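Local coordinates for E2A dna-binding protein (Human adenovirus 5, PDB 2WAZ) that binds single-stranded DNA, forms multimers and drives ATP-independent unwinding of the template during the elongation phase of viral strand-displacement replication, at residues 32-37 with 85-90; 175-180 with 335-340. The protein carries 1 engineered substitution. All blocks are in the same frame, centred on the assembly; numbering follows the deposited sequence.

The two contacts follow one another along the chain, contact 1 closing before contact 2 opens, and share no helix, strand or sheet. Their centres lie about 31 Å apart and their nearest atoms about 11 Å apart. Contact 1 joins the loop between helices 26-31 and 40-53 to the loop that leaves helix 64-83 for strand 95-99, within the all-alpha region. Contact 2 fastens the loop before strand 185-186, close to the first zinc site, to the chain beyond helix 300-315. One therefore ties together a helical part near the N-terminus, while the other lays the start of the C-terminal arm against a zinc-binding part.

Contact 1: 32-37 with 85-90; sequences FKLLPD and VTYKHH
Pro36 lies between two aromatic side chains, setting the CG-CD edge of its ring against one face of Tyr87 and its CG over one face of His90. The CH-pi contact with Tyr87 is almost perfectly centred: Pro36 CD stands 3.7 Å from the centroid of the Tyr87 ring, 1° off its normal, while Pro36 CG reaches the root of the ring at 3.5 Å from Tyr87 CG. The second CH-pi contact is less central, since Pro36 CG is 4.0 Å from the centroid of the His90 ring and displaced toward the rim. Pro36 CB, 3.6 Å from His90 CB, completes that side. In Tyr87, chi1 of -62° swings the ring toward 32-37, and chi2 of -88° turns its face to the proline.

Among polar atoms, the phenol end of Tyr87 comes close to the backbone of the other loop, its OH 2.9 Å from Leu34 O. The neighbouring carbonyl, that of Lys33, takes a hydrogen bond from the indole NE1 of Trp8, whose side chain also touches Tyr87.

Purely apolar packing is added by Leu34 and Val85, which meet tip to tip. Leu34 CD1 lies 3.8 Å from Val85 CG2 and is almost as near to CG1, so it faces both methyl branches of the valine. Leu34 also touches Met12 of helix 7-21, extending this buried patch toward that helix.

In 85-90 the chain reverses through a type II beta turn from Tyr87 to His90, closed by a 3.0 Å hydrogen bond from His90 N to Tyr87 O. The turn brings both aromatic residues to the same proline. The arrangement is a proline-aromatic CH-pi cluster joining the link between helices 26-31 and 40-53 to the chain leaving helix 64-83, in the all-alpha region.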
loop_
_atom_site.group_PDB
_atom_site.type_symbol
_atom_site.label_atom_id
_atom_site.label_comp_id
_atom_site.label_asym_id
_atom_site.label_seq_id
_atom_site.Cartn_x
_atom_site.Cartn_y
_atom_site.Cartn_z
ATOM N N PHE A 32 1.927 25.956 -6.660
ATOM C CA PHE A 32 1.674 24.737 -7.404
ATOM C C PHE A 32 2.104 24.904 -8.873
ATOM O O PHE A 32 1.713 25.890 -9.518
ATOM C CB PHE A 32 0.190 24.406 -7.341
ATOM C CG PHE A 32 -0.140 23.121 -7.977
ATOM C CD1 PHE A 32 0.152 21.907 -7.327
ATOM C CD2 PHE A 32 -0.664 23.094 -9.247
ATOM C CE1 PHE A 32 -0.111 20.722 -7.944
ATOM C CE2 PHE A 32 -0.943 21.886 -9.888
ATOM C CZ PHE A 32 -0.698 20.699 -9.236
ATOM N N LYS A 33 2.885 23.949 -9.402
ATOM C CA LYS A 33 3.342 23.960 -10.807
ATOM C C LYS A 33 3.177 22.620 -11.464
ATOM O O LYS A 33 3.907 22.297 -12.421
ATOM C CB LYS A 33 4.856 24.306 -10.922
ATOM C CG LYS A 33 5.244 25.657 -10.390
ATOM C CD LYS A 33 4.741 26.701 -11.328
ATOM C CE LYS A 33 4.970 28.119 -10.768
ATOM N NZ LYS A 33 4.515 29.147 -11.794
ATOM N N LEU A 34 2.266 21.814 -10.929
ATOM C CA LEU A 34 1.984 20.484 -11.479
ATOM C C LEU A 34 3.226 19.582 -11.499
ATOM O O LEU A 34 3.351 18.681 -12.340
ATOM C CB LEU A 34 1.477 20.694 -12.885
ATOM C CG LEU A 34 0.300 20.043 -13.656
ATOM C CD1 LEU A 34 0.794 19.504 -14.979
ATOM C CD2 LEU A 34 -0.606 19.084 -12.959
ATOM N N LEU A 35 4.193 19.858 -10.643
ATOM C CA LEU A 35 5.417 19.012 -10.662
ATOM C C LEU A 35 5.140 17.643 -9.969
ATOM O O LEU A 35 4.250 17.567 -9.111
ATOM C CB LEU A 35 6.542 19.717 -9.953
ATOM C CG LEU A 35 7.534 20.635 -10.660
ATOM C CD1 LEU A 35 7.261 20.789 -12.059
ATOM C CD2 LEU A 35 7.641 21.995 -9.912
ATOM N N PRO A 36 5.896 16.581 -10.344
ATOM C CA PRO A 36 5.674 15.218 -9.820
ATOM C C PRO A 36 5.656 15.070 -8.298
ATOM O O PRO A 36 4.868 14.267 -7.799
ATOM C CB PRO A 36 6.800 14.366 -10.448
ATOM C CG PRO A 36 7.490 15.213 -11.420
ATOM C CD PRO A 36 7.022 16.652 -11.295
ATOM N N ASP A 37 6.449 15.853 -7.562
ATOM C CA ASP A 37 6.410 15.807 -6.077
ATOM C C ASP A 37 5.413 16.772 -5.412
ATOM O O ASP A 37 5.329 16.837 -4.191
ATOM C CB ASP A 37 7.836 15.945 -5.448
ATOM C CG ASP A 37 8.273 17.444 -5.110
ATOM O OD1 ASP A 37 7.832 18.480 -5.718
ATOM O OD2 ASP A 37 9.156 17.568 -4.215
ATOM N N VAL A 85 -0.091 15.021 -19.455
ATOM C CA VAL A 85 1.268 15.232 -19.026
ATOM C C VAL A 85 1.812 14.018 -18.274
ATOM O O VAL A 85 1.162 13.522 -17.384
ATOM C CB VAL A 85 1.496 16.578 -18.243
ATOM C CG1 VAL A 85 0.290 17.570 -18.342
ATOM C CG2 VAL A 85 1.920 16.350 -16.821
ATOM N N THR A 86 2.989 13.505 -18.651
ATOM C CA THR A 86 3.627 12.448 -17.836
ATOM C C THR A 86 5.069 12.850 -17.550
ATOM O O THR A 86 5.678 13.538 -18.360
ATOM C CB THR A 86 3.620 11.041 -18.475
ATOM O OG1 THR A 86 4.841 10.837 -19.187
ATOM C CG2 THR A 86 2.437 10.816 -19.398
ATOM N N TYR A 87 5.591 12.444 -16.394
ATOM C CA TYR A 87 6.965 12.692 -16.075
ATOM C C TYR A 87 7.646 11.346 -15.958
ATOM O O TYR A 87 7.354 10.562 -15.042
ATOM C CB TYR A 87 7.083 13.459 -14.763
ATOM C CG TYR A 87 6.454 14.827 -14.771
ATOM C CD1 TYR A 87 7.189 15.933 -15.183
ATOM C CD2 TYR A 87 5.157 15.027 -14.352
ATOM C CE1 TYR A 87 6.654 17.200 -15.200
ATOM C CE2 TYR A 87 4.598 16.312 -14.359
ATOM C CZ TYR A 87 5.381 17.392 -14.793
ATOM O OH TYR A 87 4.912 18.685 -14.799
ATOM N N LYS A 88 8.540 11.058 -16.892
ATOM C CA LYS A 88 9.179 9.744 -16.936
ATOM C C LYS A 88 9.864 9.451 -15.595
ATOM O O LYS A 88 10.521 10.335 -15.023
ATOM C CB LYS A 88 10.202 9.730 -18.077
ATOM C CG LYS A 88 10.504 8.355 -18.608
ATOM C CD LYS A 88 11.605 8.354 -19.661
ATOM C CE LYS A 88 11.752 6.916 -20.211
ATOM N NZ LYS A 88 13.123 6.654 -20.783
ATOM N N HIS A 89 9.704 8.225 -15.080
ATOM C CA HIS A 89 10.294 7.826 -13.750
ATOM C C HIS A 89 9.583 8.416 -12.513
ATOM O O HIS A 89 10.088 8.326 -11.383
ATOM C CB HIS A 89 11.824 8.101 -13.667
ATOM C CG HIS A 89 12.578 7.699 -14.901
ATOM N ND1 HIS A 89 12.940 6.393 -15.162
ATOM C CD2 HIS A 89 13.044 8.430 -15.940
ATOM C CE1 HIS A 89 13.583 6.335 -16.314
ATOM N NE2 HIS A 89 13.676 7.560 -16.799
ATOM N N HIS A 90 8.437 9.049 -12.735
ATOM C CA HIS A 90 7.590 9.510 -11.629
ATOM C C HIS A 90 6.153 9.083 -11.865
ATOM O O HIS A 90 5.300 9.923 -12.205
ATOM C CB HIS A 90 7.602 11.042 -11.524
ATOM C CG HIS A 90 8.961 11.628 -11.335
ATOM N ND1 HIS A 90 9.445 11.962 -10.097
ATOM C CD2 HIS A 90 9.931 11.964 -12.234
ATOM C CE1 HIS A 90 10.649 12.494 -10.237
ATOM N NE2 HIS A 90 10.970 12.485 -11.521
#

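Contact 2: 175-180 with 335-340; sequences NQFSGK and HQYRPV. Engineered in segment 335-340: Pro339 (natural residue Asn).
Phe177 overlaps Tyr337 in an offset stack, the ring centroids 4.6 Å apart and the planes inclined at 25°. This is loop-to-loop packing at the surface of a zinc-binding region: Phe177 lies about 6 Å, side chain to side chain, from Cys166, a ligand of the first zinc ion. Phe177 CB sits over the middle of the tyrosine ring, 3.5 Å from its centroid, in a CH-pi contact. With chi1 at -160°, CG trans to the amide nitrogen, and chi2 near perpendicular, the Tyr337 ring turns a face to that CB. The engineered Pro339 packs against the backbone, its CG 3.5 Å from Gly179 N and its CB beside Phe177 O.

An ST turn closes Ser178 to Lys180, with Lys180 N donating to Ser178 OG; that hydroxyl also bonds His168 O. A backbone hydrogen bond joins Tyr337 to Ser181. Further along, Lys180 and Gln336 run side by side, and water links the polar groups. One water donates to both Gly179 O and Tyr337 O. Gln336 OE1 accepts from two others, one of which also donates to Lys180 O at 3.0 Å, while the second takes a weak bond from Lys180 NZ at 3.3 Å.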
loop_
_atom_site.group_PDB
_atom_site.type_symbol
_atom_site.label_atom_id
_atom_site.label_comp_id
_atom_site.label_asym_id
_atom_site.label_seq_id
_atom_site.Cartn_x
_atom_site.Cartn_y
_atom_site.Cartn_z
ATOM N N ASN A 175 11.949 -14.314 9.711
ATOM C CA ASN A 175 11.917 -12.849 9.734
ATOM C C ASN A 175 13.319 -12.232 9.574
ATOM O O ASN A 175 13.576 -11.108 9.982
ATOM C CB ASN A 175 11.159 -12.338 10.984
ATOM C CG ASN A 175 10.533 -10.952 10.789
ATOM O OD1 ASN A 175 10.369 -10.444 9.667
ATOM N ND2 ASN A 175 10.185 -10.332 11.897
ATOM N N GLN A 176 14.229 -12.990 8.981
ATOM C CA GLN A 176 15.491 -12.433 8.502
ATOM C C GLN A 176 15.497 -12.599 6.990
ATOM O O GLN A 176 14.819 -13.480 6.434
ATOM C CB GLN A 176 16.686 -13.086 9.202
ATOM C CG GLN A 176 16.540 -12.827 10.705
ATOM C CD GLN A 176 17.723 -13.274 11.599
ATOM O OE1 GLN A 176 18.765 -13.787 11.122
ATOM N NE2 GLN A 176 17.548 -13.076 12.923
ATOM N N PHE A 177 16.195 -11.721 6.302
ATOM C CA PHE A 177 15.974 -11.678 4.886
ATOM C C PHE A 177 17.276 -11.688 4.127
ATOM O O PHE A 177 18.240 -11.068 4.546
ATOM C CB PHE A 177 15.132 -10.450 4.527
ATOM C CG PHE A 177 13.799 -10.362 5.253
ATOM C CD1 PHE A 177 12.636 -10.840 4.645
ATOM C CD2 PHE A 177 13.707 -9.729 6.501
ATOM C CE1 PHE A 177 11.377 -10.759 5.297
ATOM C CE2 PHE A 177 12.480 -9.620 7.160
ATOM C CZ PHE A 177 11.303 -10.143 6.565
ATOM N N SER A 178 17.290 -12.405 3.014
ATOM C CA SER A 178 18.460 -12.490 2.192
ATOM C C SER A 178 18.428 -11.402 1.133
ATOM O O SER A 178 17.382 -10.792 0.861
ATOM C CB SER A 178 18.550 -13.887 1.517
ATOM O OG SER A 178 17.645 -13.993 0.410
ATOM N N GLY A 179 19.583 -11.220 0.489
ATOM C CA GLY A 179 19.765 -10.349 -0.642
ATOM C C GLY A 179 18.903 -10.711 -1.809
ATOM O O GLY A 179 18.801 -9.934 -2.759
ATOM N N LYS A 180 18.233 -11.851 -1.765
ATOM C CA LYS A 180 17.294 -12.165 -2.862
ATOM C C LYS A 180 15.851 -12.112 -2.431
ATOM O O LYS A 180 14.935 -12.347 -3.245
ATOM C CB LYS A 180 17.619 -13.528 -3.525
ATOM C CG LYS A 180 18.881 -13.474 -4.423
ATOM C CD LYS A 180 18.959 -14.663 -5.397
ATOM C CE LYS A 180 20.410 -14.914 -5.851
ATOM N NZ LYS A 180 21.116 -13.592 -6.067
ATOM N N HIS A 335 13.447 -4.442 -6.496
ATOM C CA HIS A 335 12.677 -4.466 -5.235
ATOM C C HIS A 335 13.281 -5.384 -4.132
ATOM O O HIS A 335 12.655 -5.600 -3.085
ATOM C CB HIS A 335 11.212 -4.870 -5.472
ATOM C CG HIS A 335 10.497 -4.019 -6.467
ATOM N ND1 HIS A 335 10.301 -2.662 -6.288
ATOM C CD2 HIS A 335 9.911 -4.335 -7.644
ATOM C CE1 HIS A 335 9.628 -2.184 -7.317
ATOM N NE2 HIS A 335 9.376 -3.180 -8.150
ATOM N N GLN A 336 14.459 -5.945 -4.386
ATOM C CA GLN A 336 15.116 -6.864 -3.411
ATOM C C GLN A 336 15.359 -6.199 -2.089
ATOM O O GLN A 336 15.788 -5.076 -2.065
ATOM C CB GLN A 336 16.459 -7.384 -3.960
ATOM C CG GLN A 336 16.243 -8.577 -4.868
ATOM C CD GLN A 336 17.465 -9.026 -5.650
ATOM O OE1 GLN A 336 17.462 -10.115 -6.279
ATOM N NE2 GLN A 336 18.498 -8.214 -5.621
ATOM N N TYR A 337 15.023 -6.856 -0.994
ATOM C CA TYR A 337 15.571 -6.483 0.299
ATOM C C TYR A 337 17.145 -6.289 0.231
ATOM O O TYR A 337 17.884 -6.949 -0.547
ATOM C CB TYR A 337 15.227 -7.575 1.273
ATOM C CG TYR A 337 15.267 -7.215 2.745
ATOM C CD1 TYR A 337 16.457 -7.333 3.473
ATOM C CD2 TYR A 337 14.104 -6.858 3.434
ATOM C CE1 TYR A 337 16.521 -7.060 4.861
ATOM C CE2 TYR A 337 14.149 -6.557 4.847
ATOM C CZ TYR A 337 15.381 -6.664 5.533
ATOM O OH TYR A 337 15.483 -6.409 6.886
ATOM N N ARG A 338 17.628 -5.376 1.038
ATOM C CA ARG A 338 19.037 -5.016 1.054
ATOM C C ARG A 338 19.493 -5.266 2.469
ATOM O O ARG A 338 19.320 -4.422 3.329
ATOM C CB ARG A 338 19.239 -3.588 0.614
ATOM C CG ARG A 338 19.045 -3.378 -0.899
ATOM C CD ARG A 338 19.122 -1.862 -1.276
ATOM N NE ARG A 338 20.543 -1.517 -1.364
ATOM C CZ ARG A 338 21.175 -0.503 -0.768
ATOM N NH1 ARG A 338 20.541 0.448 -0.056
ATOM N NH2 ARG A 338 22.486 -0.436 -0.946
ATOM N N PRO A 339 19.988 -6.487 2.736
ATOM C CA PRO A 339 20.200 -6.815 4.150
ATOM C C PRO A 339 21.540 -6.279 4.483
ATOM O O PRO A 339 22.369 -6.059 3.574
ATOM C CB PRO A 339 20.360 -8.364 4.184
ATOM C CG PRO A 339 20.704 -8.785 2.734
ATOM C CD PRO A 339 20.233 -7.622 1.811
ATOM N N VAL A 340 21.746 -6.097 5.770
ATOM C CA VAL A 340 23.087 -6.003 6.273
ATOM C C VAL A 340 23.325 -7.128 7.306
ATOM O O VAL A 340 22.720 -7.177 8.405
ATOM C CB VAL A 340 23.379 -4.584 6.820
ATOM C CG1 VAL A 340 22.983 -4.493 8.311
ATOM C CG2 VAL A 340 24.888 -4.177 6.526
HETATM O O HOH W 1 19.527 -6.872 -2.532
HETATM O O HOH W 2 15.115 -11.976 -6.231
HETATM O O HOH W 3 19.825 -11.319 -8.042
#